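Local atomic coordinates of 3,4-dihydroxybenzoate decarboxylase (Enterobacter cloacae, PDB entry 5NY5), a protein that probably decarboxylates 3,4-dihydroxybenzoate to catechol with the help of prenylated FMN and manganese, and can be run in reverse to carboxylate catechols at the para position. Residues A[7-12]-A[310-315]; A[106-111]-A[242-247]; A[113-118]-A[257-262]; A[147-152]-A[315-320]; A[206-211]-A[263-268]. All blocks are in the same frame, centred on the assembly; numbering follows the deposited sequence.

In the fold
Contact 1 joins the chain's start to its loop at 310-315, and contacts 2, 3 and 5 form within the span it closes; contact 4 shares Ala315 with it. Contacts 2 and 3, centres about 11 Å apart, lie on a small sheet in which strands 246-249 and 256-258 are neighbours. Contact 5 pairs two strands of the large antiparallel sheet, its centre about 11 Å from those of contacts 3 and 4; in contact 4 strand 316-319, from another sheet, crosses strand 148-157 of the large one. Salt bridges Asp7-Arg260 and Arg9-Glu262 tie contacts 1 and 3. Contacts 4 and 5 lie near prenylated-FMN-binding residues, contacts 2 and 3 about 9 Å (side chains) from the manganese ligand Glu233.

Contact 1: residues A[7-12]-A[310-315]; sequences DLRSAI and TMRNHA
At the N-terminal end of helix 8-16, Asp7 and Arg9 reach across to Arg312 and the loop that leaves strand 303-311. Asp7 is the N-cap and forms a capping box with Ser10: OD1 accepts from Ser10 N, although the model crowds these two side chains and their places are less sure. The second carboxylate oxygen, OD2, lies at the edge of the Arg312 guanidinium, 3.4 Å from NH1, in a salt bridge whose hydrogen bond is weak; the two planes stand nearly perpendicular, 81° apart. The stronger partner of OD2 is Arg260. Arg9 runs straight out from CG to NE, which brings NH2 to the loop, where it donates to Asn313 O at 2.8 Å with an angle of 164° at the hydrogen. That oxygen lies in the guanidinium plane, while Arg312 NH2 comes over one face, 3.7 Å from Arg9 NE. The closeness of two like charges is probably eased by Glu262, which forms a salt bridge with Arg9 NE, and Arg312 NE is held by Ala261 O. Beneath the helix, Leu8 rests on Ile316 and Gln318 of strand 316-319, while Thr310 sits between strands 120-123 and 263-269.

Contact 2: residues A[106-111]-A[242-247]; sequences APVVVP and QQPVEL
Val108 and Leu247 lock two parallel strands together through their backbones. Val108 N donates to Val245 O at 2.9 Å, Leu247 N returns a bond to Val108 O at 2.7 Å, and Val110 N closes the ladder on Leu247 O at 2.6 Å. On the face of Val109 and Leu247, the leucine lies alongside the ring of Pro107 with CD1 3.8 Å from Pro107 CB; its CG is anti to the carbonyl carbon (chi1 -60°), which sets CD1 beside that ring. On the face of Val108 and Glu246, Val108 CG2 rides beside Pro244 CB at 3.9 Å. Further along, Val110 CG1 meets the aliphatic part of Glu246 at CG, 4.0 Å away, while Val110 CG2 sits 3.3 Å from Leu247 O. A shell further out, Gln242 is the C-prime residue of a Schellman motif that ends helix 234-241 and releases the chain into this strand. Leu247 leans on Leu234 and Tyr231, and Val245 packs on Ala237; the side chain of Pro107 is about 9 Å from that of Glu233, a manganese ligand. Within this chain, strand 108-110 is an outer strand of a three-stranded mixed sheet, with 246-249 in the middle and antiparallel 256-258 beyond it.

Contact 3: residues A[113-118]-A[257-262]; sequences SQAPCQ and AIARAE
Two tight turns meet here. Residues 258-261 form a type I beta turn as strand 256-258 ends, and opposite them the chain enters a 3-10 turn at Pro116 and Cys117, closed by Gln118 N donating to Ala115 O at 2.9 Å. A single backbone hydrogen bond joins the turns: Cys117 N points at Ala259 O, 3.0 Å away, with an angle of 158° at the hydrogen. The same oxygen sits 3.3 Å from Pro116 CD, so the proline ring closes in beside it. The contact connects the loop between strands 108-110 and 120-123 to the turn between strands 256-258 and 263-269, and so ties the small three-stranded sheet to the large antiparallel one. Cys117 dips into the turn. Its SG, placed between the backbone N and the carbonyl carbon (chi1 75°), lies 3.3 Å from Ile258 O, and its CB is 3.4 Å from Ala261 O. The methyls of Ala115 and Ala259 touch on the side nearer the small sheet, where Ala115 and Cys117 also rest on Val248. Arg260 folds back through bends at chi2 and chi3, and Pro116 CG lies oblique to its guanidinium, 3.3 Å from Arg260 NH1. Arg260 NH2 forms a salt bridge with Asp7 OD2 and a hydrogen bond with Asn6 OD1. Glu262 points away; its OE1 accepts from Ile316 N, and OE2 forms a salt bridge with Arg9.

Contact 4: residues A[147-152]-A[315-320]; sequences PFFCLG and AILQTL
This is a wholly buried, largely apolar crossing of strands 148-157 and 316-319, whose short axes run 86° apart and come within 6.1 Å of each other. The first belongs to the large antiparallel sheet, the second to the edge of a mixed sheet with strands 22-25, 57-60 and 70-73. Phe149 presents its ring edge to Leu317, with CE1 3.9 Å from Leu317 CD1 and the side chains at about a right angle. At Cys150 the first strand kinks (psi -7°), and the thiol-bearing CB sits 3.4 Å from Thr319 OG1 and 3.7 Å from Leu320 CD1. Leu320 has its CG between the backbone N and the carbonyl carbon (chi1 49°), which swings both methyls back over this kink: CD1 meets the cysteine, and CD2 meets Leu151 CD2 at 3.8 Å. On the other branch, Leu151 CD1 lies 3.7 Å from Thr319 C. Helix 324-346 covers this end through Glu326 and Leu330, and Tyr217 OH bonds to Leu151 O. Behind the crossing stand the prenylated FMN-binding residues, with the side chain of Leu151 about 5 Å from that of Ile169 and Cys150 as close to Arg171, in keeping with a wall of the flavin-binding UbiD fold.

Contact 5: residues A[206-211]-A[263-268]; sequences VTINMG and IIIEGE
Strands 206-210 and 263-268 run antiparallel, 163° apart in direction, and are stitched by six backbone hydrogen bonds in three hydrogen-bonded pairs: Val206 with Gly267, Ile208 with Ile265, and Met210 with Ile263. The side chains of these pairs share one face. There Met210, a selenomethionine, is extended at chi2 and then bends at chi3 (-60°), which drops CE between two isoleucines: 3.8 Å from Ile263 CG2 and 3.7 Å from Ile265 CD1. Ile208 slants across Ile265, its CD1 3.7 Å from CG2 of that residue. At the far end Gly267 offers no side chain, and Val206 CG2 lies over its backbone, 3.4 Å from Gly267 O. The opposite face carries Thr207, Asn209 and Glu266 beside Ile264, and the polar groups of the first three have partners. Asn209 ND2 donates to Thr207 OG1 at 3.2 Å, with the hydroxyl tilted out of the amide plane, and also to Leu153 O; Asn209 OD1 accepts from Ile258 N. That oxygen is additionally 3.2 Å from Ile264 CD1, so the methyl is pressed against a carbonyl whose hydrogen bond is made elsewhere. Thr207 OG1 is bonded to Lys256 O, and both carboxylate oxygens of Glu266 are taken up by the backbone N atoms of Ala252 and Val251. Together these bonds hold the buried amide, hydroxyl and carboxylate in place. In the large antiparallel sheet, strand 204-210 is flanked on its other side by 148-157, where Phe149 touches Met210, and strand 263-269 is paired on its other side with 303-311, where Ile265 packs on Val306.

Contact 1: residues A[7-12]-A[310-315]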
# COMPACT_ATOMS: atom_id res chain seq x y z
N ASP A 7 15.41 20.99 -50.29
CA ASP A 7 14.06 20.55 -50.58
C ASP A 7 13.99 19.04 -50.40
O ASP A 7 14.95 18.40 -49.99
CB ASP A 7 13.62 20.99 -51.98
CG ASP A 7 14.62 20.61 -53.06
OD1 ASP A 7 15.43 19.68 -52.84
OD2 ASP A 7 14.60 21.25 -54.13
N LEU A 8 12.82 18.48 -50.71
CA LEU A 8 12.62 17.04 -50.56
C LEU A 8 13.51 16.25 -51.52
O LEU A 8 14.09 15.23 -51.13
CB LEU A 8 11.15 16.70 -50.78
CG LEU A 8 10.76 15.23 -50.79
CD1 LEU A 8 11.14 14.55 -49.48
CD2 LEU A 8 9.28 15.09 -51.06
N ARG A 9 13.64 16.71 -52.76
CA ARG A 9 14.35 15.93 -53.76
C ARG A 9 15.86 15.93 -53.52
O ARG A 9 16.52 14.93 -53.84
CB ARG A 9 14.03 16.45 -55.16
CG ARG A 9 12.55 16.32 -55.51
CD ARG A 9 12.28 16.71 -56.95
NE ARG A 9 10.85 16.84 -57.21
CZ ARG A 9 10.32 16.94 -58.42
NH1 ARG A 9 11.10 16.90 -59.49
NH2 ARG A 9 9.01 17.06 -58.56
N SER A 10 16.41 17.01 -52.97
CA SER A 10 17.82 16.98 -52.60
C SER A 10 18.06 16.09 -51.39
O SER A 10 19.16 15.56 -51.21
CB SER A 10 18.34 18.39 -52.35
OG SER A 10 17.34 19.21 -51.77
N ALA A 11 17.04 15.90 -50.55
CA ALA A 11 17.17 14.98 -49.43
C ALA A 11 17.14 13.53 -49.89
O ALA A 11 17.92 12.70 -49.41
CB ALA A 11 16.07 15.24 -48.40
N ILE A 12 16.24 13.21 -50.83
CA ILE A 12 16.20 11.87 -51.39
C ILE A 12 17.53 11.53 -52.05
O ILE A 12 18.00 10.38 -51.98
CB ILE A 12 15.03 11.75 -52.39
CG1 ILE A 12 13.70 11.93 -51.66
CG2 ILE A 12 15.08 10.42 -53.12
CD1 ILE A 12 12.49 11.88 -52.57
N THR A 310 -1.29 24.00 -55.87
CA THR A 310 -0.05 24.50 -56.45
C THR A 310 1.04 23.47 -56.23
O THR A 310 1.29 23.05 -55.09
CB THR A 310 0.32 25.85 -55.81
OG1 THR A 310 -0.35 26.90 -56.52
CG2 THR A 310 1.81 26.08 -55.83
N MSE A 311 1.69 23.05 -57.31
CA MSE A 311 2.70 21.99 -57.23
C MSE A 311 3.77 22.12 -58.32
O MSE A 311 3.55 22.78 -59.33
CB MSE A 311 2.04 20.62 -57.31
CG MSE A 311 1.17 20.41 -58.54
SE MSE A 311 0.14 18.75 -58.43
CE MSE A 311 1.09 17.71 -59.78
N ARG A 312 4.93 21.51 -58.09
CA ARG A 312 5.97 21.50 -59.10
C ARG A 312 5.72 20.39 -60.11
O ARG A 312 4.81 19.57 -59.97
CB ARG A 312 7.35 21.36 -58.47
CG ARG A 312 7.39 20.76 -57.08
CD ARG A 312 8.81 20.30 -56.75
NE ARG A 312 9.56 21.26 -55.95
CZ ARG A 312 10.89 21.26 -55.84
NH1 ARG A 312 11.49 22.16 -55.08
NH2 ARG A 312 11.61 20.38 -56.50
N ASN A 313 6.55 20.37 -61.15
CA ASN A 313 6.44 19.37 -62.20
C ASN A 313 6.70 17.98 -61.63
O ASN A 313 7.74 17.75 -60.99
CB ASN A 313 7.41 19.67 -63.33
CG ASN A 313 7.04 20.92 -64.11
OD1 ASN A 313 5.89 21.36 -64.09
ND2 ASN A 313 8.02 21.49 -64.80
N HIS A 314 5.76 17.06 -61.86
CA HIS A 314 5.83 15.70 -61.33
C HIS A 314 5.93 15.72 -59.81
O HIS A 314 6.84 15.15 -59.20
CB HIS A 314 6.99 14.93 -61.96
CG HIS A 314 6.82 13.45 -61.93
ND1 HIS A 314 7.88 12.57 -62.03
CD2 HIS A 314 5.71 12.68 -61.82
CE1 HIS A 314 7.43 11.33 -61.98
NE2 HIS A 314 6.12 11.37 -61.85
N ALA A 315 4.95 16.38 -59.19
CA ALA A 315 5.00 16.66 -57.76
C ALA A 315 4.93 15.37 -56.95
O ALA A 315 4.09 14.50 -57.21
CB ALA A 315 3.86 17.59 -57.36

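Contact 2: residues A[106-111]-A[242-247]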
# COMPACT_ATOMS: atom_id res chain seq x y z
N ALA A 106 16.41 33.15 -40.01
CA ALA A 106 15.07 33.57 -40.38
C ALA A 106 14.79 33.29 -41.85
O ALA A 106 15.69 33.36 -42.69
CB ALA A 106 14.88 35.06 -40.09
N PRO A 107 13.54 32.97 -42.19
CA PRO A 107 13.18 32.75 -43.60
C PRO A 107 13.23 34.05 -44.40
O PRO A 107 13.32 35.15 -43.86
CB PRO A 107 11.76 32.19 -43.52
CG PRO A 107 11.24 32.64 -42.20
CD PRO A 107 12.43 32.67 -41.28
N VAL A 108 13.16 33.89 -45.72
CA VAL A 108 13.25 35.00 -46.66
C VAL A 108 12.19 34.81 -47.73
O VAL A 108 11.98 33.70 -48.23
CB VAL A 108 14.66 35.09 -47.29
CG1 VAL A 108 14.67 36.10 -48.42
CG2 VAL A 108 15.69 35.45 -46.24
N VAL A 109 11.52 35.90 -48.10
CA VAL A 109 10.52 35.85 -49.16
C VAL A 109 11.20 36.01 -50.51
O VAL A 109 12.19 36.74 -50.64
CB VAL A 109 9.45 36.94 -48.94
CG1 VAL A 109 8.80 36.79 -47.58
CG2 VAL A 109 10.05 38.33 -49.10
N VAL A 110 10.70 35.29 -51.51
CA VAL A 110 11.26 35.32 -52.86
C VAL A 110 10.13 35.41 -53.87
O VAL A 110 9.00 34.99 -53.59
CB VAL A 110 12.14 34.09 -53.15
CG1 VAL A 110 13.29 33.98 -52.16
CG2 VAL A 110 11.31 32.82 -53.15
N PRO A 111 10.41 35.96 -55.05
CA PRO A 111 9.39 36.01 -56.09
C PRO A 111 9.12 34.63 -56.67
O PRO A 111 9.90 33.69 -56.51
CB PRO A 111 10.00 36.95 -57.15
CG PRO A 111 11.07 37.70 -56.42
CD PRO A 111 11.60 36.75 -55.40
N GLN A 242 22.10 26.16 -42.59
CA GLN A 242 22.88 27.39 -42.77
C GLN A 242 22.46 28.12 -44.03
O GLN A 242 23.27 28.74 -44.73
CB GLN A 242 24.38 27.09 -42.77
CG GLN A 242 24.94 26.74 -41.41
CD GLN A 242 24.78 27.86 -40.41
OE1 GLN A 242 23.87 27.84 -39.58
NE2 GLN A 242 25.66 28.85 -40.47
N GLN A 243 21.17 28.05 -44.34
CA GLN A 243 20.58 28.62 -45.54
C GLN A 243 19.11 28.93 -45.26
O GLN A 243 18.35 28.02 -44.93
CB GLN A 243 20.72 27.66 -46.72
CG GLN A 243 20.17 28.19 -48.02
CD GLN A 243 21.04 29.26 -48.63
OE1 GLN A 243 22.24 29.31 -48.39
NE2 GLN A 243 20.43 30.13 -49.42
N PRO A 244 18.69 30.18 -45.38
CA PRO A 244 17.32 30.54 -44.99
C PRO A 244 16.28 29.82 -45.83
O PRO A 244 16.46 29.59 -47.03
CB PRO A 244 17.28 32.06 -45.22
CG PRO A 244 18.41 32.35 -46.14
CD PRO A 244 19.47 31.35 -45.81
N VAL A 245 15.17 29.46 -45.17
CA VAL A 245 14.04 28.87 -45.87
C VAL A 245 13.37 29.93 -46.73
O VAL A 245 13.10 31.05 -46.26
CB VAL A 245 13.06 28.26 -44.86
CG1 VAL A 245 11.86 27.65 -45.58
CG2 VAL A 245 13.76 27.22 -44.01
N GLU A 246 13.09 29.60 -47.98
CA GLU A 246 12.53 30.55 -48.92
C GLU A 246 11.01 30.48 -48.92
O GLU A 246 10.42 29.40 -48.92
CB GLU A 246 13.07 30.30 -50.33
CG GLU A 246 14.55 30.61 -50.47
CD GLU A 246 15.15 30.06 -51.75
OE1 GLU A 246 16.39 29.95 -51.82
OE2 GLU A 246 14.39 29.74 -52.68
N LEU A 247 10.37 31.65 -48.92
CA LEU A 247 8.92 31.77 -48.91
C LEU A 247 8.46 32.51 -50.16
O LEU A 247 9.18 33.36 -50.70
CB LEU A 247 8.43 32.51 -47.67
CG LEU A 247 8.77 31.85 -46.33
CD1 LEU A 247 8.36 32.72 -45.16
CD2 LEU A 247 8.12 30.48 -46.24

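Contact 3: residues A[113-118]-A[257-262]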
# COMPACT_ATOMS: atom_id res chain seq x y z
N SER A 113 9.59 33.58 -59.39
CA SER A 113 10.69 33.11 -60.22
C SER A 113 11.48 32.01 -59.54
O SER A 113 11.99 31.10 -60.20
CB SER A 113 11.60 34.29 -60.57
OG SER A 113 12.77 33.87 -61.24
N GLN A 114 11.58 32.05 -58.21
CA GLN A 114 12.39 31.12 -57.43
C GLN A 114 11.53 30.18 -56.60
O GLN A 114 11.98 29.65 -55.58
CB GLN A 114 13.36 31.88 -56.53
CG GLN A 114 14.57 32.48 -57.21
CD GLN A 114 15.46 33.21 -56.22
OE1 GLN A 114 15.15 34.31 -55.78
NE2 GLN A 114 16.56 32.57 -55.83
N ALA A 115 10.30 29.94 -57.04
CA ALA A 115 9.32 29.14 -56.31
C ALA A 115 8.97 27.91 -57.15
O ALA A 115 7.95 27.90 -57.85
CB ALA A 115 8.06 29.94 -55.98
N PRO A 116 9.78 26.86 -57.09
CA PRO A 116 9.44 25.62 -57.81
C PRO A 116 8.07 25.08 -57.45
O PRO A 116 7.43 24.42 -58.27
CB PRO A 116 10.55 24.65 -57.39
CG PRO A 116 11.68 25.53 -56.99
CD PRO A 116 11.07 26.75 -56.39
N CYS A 117 7.59 25.36 -56.23
CA CYS A 117 6.27 24.89 -55.83
C CYS A 117 5.18 25.39 -56.76
O CYS A 117 4.17 24.71 -56.94
CB CYS A 117 5.98 25.30 -54.38
SG CYS A 117 5.58 27.05 -54.16
N GLN A 118 5.37 26.55 -57.38
CA GLN A 118 4.36 27.14 -58.24
C GLN A 118 4.62 26.88 -59.73
O GLN A 118 4.22 27.68 -60.58
CB GLN A 118 4.25 28.64 -57.98
CG GLN A 118 3.73 28.97 -56.59
CD GLN A 118 3.54 30.45 -56.36
OE1 GLN A 118 3.93 31.28 -57.18
NE2 GLN A 118 2.92 30.80 -55.23
N ALA A 257 3.68 30.73 -48.86
CA ALA A 257 3.85 29.28 -48.93
C ALA A 257 5.33 28.94 -49.03
O ALA A 257 6.17 29.80 -49.35
CB ALA A 257 3.10 28.68 -50.13
N ILE A 258 5.65 27.68 -48.75
CA ILE A 258 7.03 27.21 -48.86
C ILE A 258 7.42 27.16 -50.33
O ILE A 258 6.81 26.43 -51.12
CB ILE A 258 7.19 25.83 -48.19
CG1 ILE A 258 6.85 25.92 -46.71
CG2 ILE A 258 8.60 25.31 -48.39
CD1 ILE A 258 7.75 26.84 -45.92
N ALA A 259 8.43 27.95 -50.70
CA ALA A 259 8.80 28.07 -52.10
C ALA A 259 9.33 26.76 -52.67
O ALA A 259 9.04 26.42 -53.82
CB ALA A 259 9.82 29.19 -52.28
N ARG A 260 10.10 26.02 -51.88
CA ARG A 260 10.72 24.78 -52.33
C ARG A 260 9.83 23.57 -52.12
O ARG A 260 10.30 22.44 -52.31
CB ARG A 260 12.06 24.57 -51.61
CG ARG A 260 13.05 25.71 -51.80
CD ARG A 260 13.58 25.76 -53.21
NE ARG A 260 14.55 24.70 -53.46
CZ ARG A 260 15.07 24.44 -54.65
NH1 ARG A 260 14.72 25.16 -55.70
NH2 ARG A 260 15.96 23.46 -54.78
N ALA A 261 8.57 23.76 -51.75
CA ALA A 261 7.70 22.65 -51.44
C ALA A 261 7.32 21.88 -52.70
O ALA A 261 7.49 22.36 -53.83
CB ALA A 261 6.44 23.13 -50.73
N GLU A 262 6.80 20.67 -52.50
CA GLU A 262 6.34 19.86 -53.62
C GLU A 262 4.91 20.22 -54.02
O GLU A 262 4.63 20.45 -55.20
CB GLU A 262 6.43 18.37 -53.27
CG GLU A 262 7.84 17.82 -53.28
CD GLU A 262 8.36 17.55 -54.68
OE1 GLU A 262 7.54 17.19 -55.55
OE2 GLU A 262 9.58 17.70 -54.90

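Contact 4: residues A[147-152]-A[315-320]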
# COMPACT_ATOMS: atom_id res chain seq x y z
N PRO A 147 -9.88 9.76 -47.29
CA PRO A 147 -8.49 10.04 -47.66
C PRO A 147 -7.91 11.15 -46.81
O PRO A 147 -8.58 12.13 -46.48
CB PRO A 147 -8.59 10.43 -49.14
CG PRO A 147 -10.04 10.70 -49.39
CD PRO A 147 -10.80 9.85 -48.44
N PHE A 148 -6.64 10.99 -46.44
CA PHE A 148 -5.98 11.86 -45.47
C PHE A 148 -4.66 12.37 -46.02
O PHE A 148 -3.91 11.63 -46.66
CB PHE A 148 -5.71 11.11 -44.16
CG PHE A 148 -6.73 11.38 -43.08
CD1 PHE A 148 -6.65 12.52 -42.31
CD2 PHE A 148 -7.74 10.47 -42.82
CE1 PHE A 148 -7.57 12.77 -41.31
CE2 PHE A 148 -8.67 10.71 -41.82
CZ PHE A 148 -8.58 11.86 -41.07
N PHE A 149 -4.39 13.65 -45.76
CA PHE A 149 -3.05 14.20 -45.82
C PHE A 149 -2.55 14.32 -44.38
O PHE A 149 -3.24 14.91 -43.54
CB PHE A 149 -3.01 15.57 -46.50
CG PHE A 149 -3.54 15.57 -47.91
CD1 PHE A 149 -2.75 15.12 -48.95
CD2 PHE A 149 -4.81 16.04 -48.19
CE1 PHE A 149 -3.23 15.12 -50.25
CE2 PHE A 149 -5.29 16.04 -49.48
CZ PHE A 149 -4.50 15.58 -50.51
N CYS A 150 -1.38 13.76 -44.10
CA CYS A 150 -0.91 13.67 -42.73
C CYS A 150 0.31 14.53 -42.42
O CYS A 150 0.69 14.62 -41.25
CB CYS A 150 -0.58 12.21 -42.38
SG CYS A 150 -2.01 11.11 -42.49
N LEU A 151 0.92 15.16 -43.42
CA LEU A 151 2.09 15.99 -43.22
C LEU A 151 1.91 17.34 -43.89
O LEU A 151 2.75 17.81 -44.67
CB LEU A 151 3.35 15.28 -43.71
CG LEU A 151 3.76 14.05 -42.90
CD1 LEU A 151 4.94 13.35 -43.54
CD2 LEU A 151 4.07 14.44 -41.47
N GLY A 152 0.79 18.00 -43.61
CA GLY A 152 0.54 19.32 -44.12
C GLY A 152 1.08 20.41 -43.21
O GLY A 152 0.55 20.63 -42.12
N ALA A 315 4.95 16.38 -59.19
CA ALA A 315 5.00 16.66 -57.76
C ALA A 315 4.93 15.37 -56.95
O ALA A 315 4.09 14.50 -57.21
CB ALA A 315 3.86 17.59 -57.36
N ILE A 316 5.81 15.26 -55.97
CA ILE A 316 5.81 14.12 -55.05
C ILE A 316 4.80 14.39 -53.94
O ILE A 316 4.81 15.46 -53.33
CB ILE A 316 7.21 13.89 -54.48
CG1 ILE A 316 8.20 13.58 -55.60
CG2 ILE A 316 7.19 12.78 -53.45
CD1 ILE A 316 9.65 13.59 -55.16
N LEU A 317 3.93 13.42 -53.69
CA LEU A 317 3.00 13.50 -52.57
C LEU A 317 3.62 12.79 -51.37
O LEU A 317 3.80 11.57 -51.39
CB LEU A 317 1.65 12.88 -52.94
CG LEU A 317 0.58 12.95 -51.85
CD1 LEU A 317 0.43 14.36 -51.33
CD2 LEU A 317 -0.76 12.44 -52.38
N GLN A 318 3.96 13.55 -50.33
CA GLN A 318 4.57 13.01 -49.13
C GLN A 318 3.54 12.89 -48.01
O GLN A 318 2.78 13.83 -47.77
CB GLN A 318 5.74 13.88 -48.67
CG GLN A 318 6.40 13.39 -47.39
CD GLN A 318 7.59 14.25 -46.98
OE1 GLN A 318 7.77 15.36 -47.48
NE2 GLN A 318 8.41 13.72 -46.08
N THR A 319 3.52 11.74 -47.35
CA THR A 319 2.68 11.52 -46.18
C THR A 319 3.37 10.48 -45.30
O THR A 319 4.55 10.15 -45.52
CB THR A 319 1.27 11.10 -46.60
OG1 THR A 319 0.42 11.04 -45.45
CG2 THR A 319 1.29 9.74 -47.28
N LEU A 320 2.66 9.97 -44.31
CA LEU A 320 3.20 8.96 -43.41
C LEU A 320 2.26 7.77 -43.35
O LEU A 320 1.12 7.82 -43.83
CB LEU A 320 3.45 9.52 -42.00
CG LEU A 320 2.37 10.33 -41.28
CD1 LEU A 320 1.23 9.46 -40.78
CD2 LEU A 320 2.97 11.11 -40.13

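Contact 5: residues A[206-211]-A[263-268]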
# COMPACT_ATOMS: atom_id res chain seq x y z
N VAL A 206 -5.09 30.28 -45.37
CA VAL A 206 -4.03 29.37 -44.96
C VAL A 206 -3.41 28.74 -46.20
O VAL A 206 -4.02 28.66 -47.27
CB VAL A 206 -4.55 28.26 -44.02
CG1 VAL A 206 -5.01 28.85 -42.69
CG2 VAL A 206 -5.67 27.48 -44.68
N THR A 207 -2.16 28.30 -46.04
CA THR A 207 -1.48 27.49 -47.05
C THR A 207 -1.05 26.18 -46.41
O THR A 207 -0.59 26.15 -45.27
CB THR A 207 -0.27 28.20 -47.63
OG1 THR A 207 0.77 28.29 -46.64
CG2 THR A 207 -0.64 29.60 -48.10
N ILE A 208 -1.20 25.09 -47.16
CA ILE A 208 -0.88 23.75 -46.69
C ILE A 208 0.31 23.27 -47.51
O ILE A 208 0.17 22.95 -48.69
CB ILE A 208 -2.07 22.81 -46.82
CG1 ILE A 208 -3.29 23.42 -46.12
CG2 ILE A 208 -1.74 21.45 -46.23
CD1 ILE A 208 -4.61 22.99 -46.69
N ASN A 209 1.48 23.22 -46.87
CA ASN A 209 2.73 22.94 -47.56
C ASN A 209 3.12 21.48 -47.33
O ASN A 209 3.26 21.05 -46.18
CB ASN A 209 3.83 23.87 -47.05
CG ASN A 209 3.42 25.33 -47.10
OD1 ASN A 209 3.81 26.06 -48.01
ND2 ASN A 209 2.62 25.76 -46.13
N MSE A 210 3.29 20.74 -48.42
CA MSE A 210 3.60 19.32 -48.33
C MSE A 210 4.75 18.94 -49.26
O MSE A 210 4.85 19.45 -50.38
CB MSE A 210 2.36 18.48 -48.66
CG MSE A 210 1.17 18.78 -47.77
SE MSE A 210 -0.42 17.77 -48.27
CE MSE A 210 -0.64 18.43 -50.09
N GLY A 211 5.61 18.03 -48.80
CA GLY A 211 6.79 17.64 -49.56
C GLY A 211 7.93 18.60 -49.33
O GLY A 211 8.23 19.44 -50.19
N ILE A 263 4.00 20.28 -53.05
CA ILE A 263 2.59 20.57 -53.30
C ILE A 263 2.13 21.62 -52.30
O ILE A 263 2.52 21.59 -51.12
CB ILE A 263 1.71 19.31 -53.20
CG1 ILE A 263 2.25 18.20 -54.11
CG2 ILE A 263 0.27 19.62 -53.56
CD1 ILE A 263 1.40 16.97 -54.14
N ILE A 264 1.29 22.55 -52.76
CA ILE A 264 0.70 23.58 -51.92
C ILE A 264 -0.81 23.53 -52.10
O ILE A 264 -1.31 23.42 -53.23
CB ILE A 264 1.22 24.99 -52.28
CG1 ILE A 264 2.75 25.02 -52.24
CG2 ILE A 264 0.65 26.02 -51.32
CD1 ILE A 264 3.32 24.78 -50.88
N ILE A 265 -1.54 23.60 -50.99
CA ILE A 265 -2.99 23.75 -51.01
C ILE A 265 -3.31 25.10 -50.40
O ILE A 265 -3.04 25.33 -49.21
CB ILE A 265 -3.69 22.61 -50.26
CG1 ILE A 265 -3.31 21.26 -50.85
CG2 ILE A 265 -5.19 22.80 -50.31
CD1 ILE A 265 -3.98 20.09 -50.17
N GLU A 266 -3.88 26.00 -51.20
CA GLU A 266 -4.29 27.31 -50.74
C GLU A 266 -5.79 27.29 -50.49
O GLU A 266 -6.57 27.04 -51.41
CB GLU A 266 -3.93 28.39 -51.76
CG GLU A 266 -2.44 28.57 -51.98
CD GLU A 266 -2.13 29.68 -52.96
OE1 GLU A 266 -3.07 30.39 -53.37
OE2 GLU A 266 -0.94 29.85 -53.32
N GLY A 267 -6.19 27.56 -49.25
CA GLY A 267 -7.59 27.53 -48.90
C GLY A 267 -7.90 28.50 -47.78
O GLY A 267 -7.04 29.24 -47.31
N GLU A 268 -9.17 28.48 -47.36
CA GLU A 268 -9.65 29.34 -46.29
C GLU A 268 -10.51 28.52 -45.34
O GLU A 268 -11.23 27.61 -45.76
CB GLU A 268 -10.45 30.53 -46.83
CG GLU A 268 -9.63 31.52 -47.63
CD GLU A 268 -10.48 32.53 -48.36
OE1 GLU A 268 -9.92 33.39 -49.07
OE2 GLU A 268 -11.72 32.48 -48.21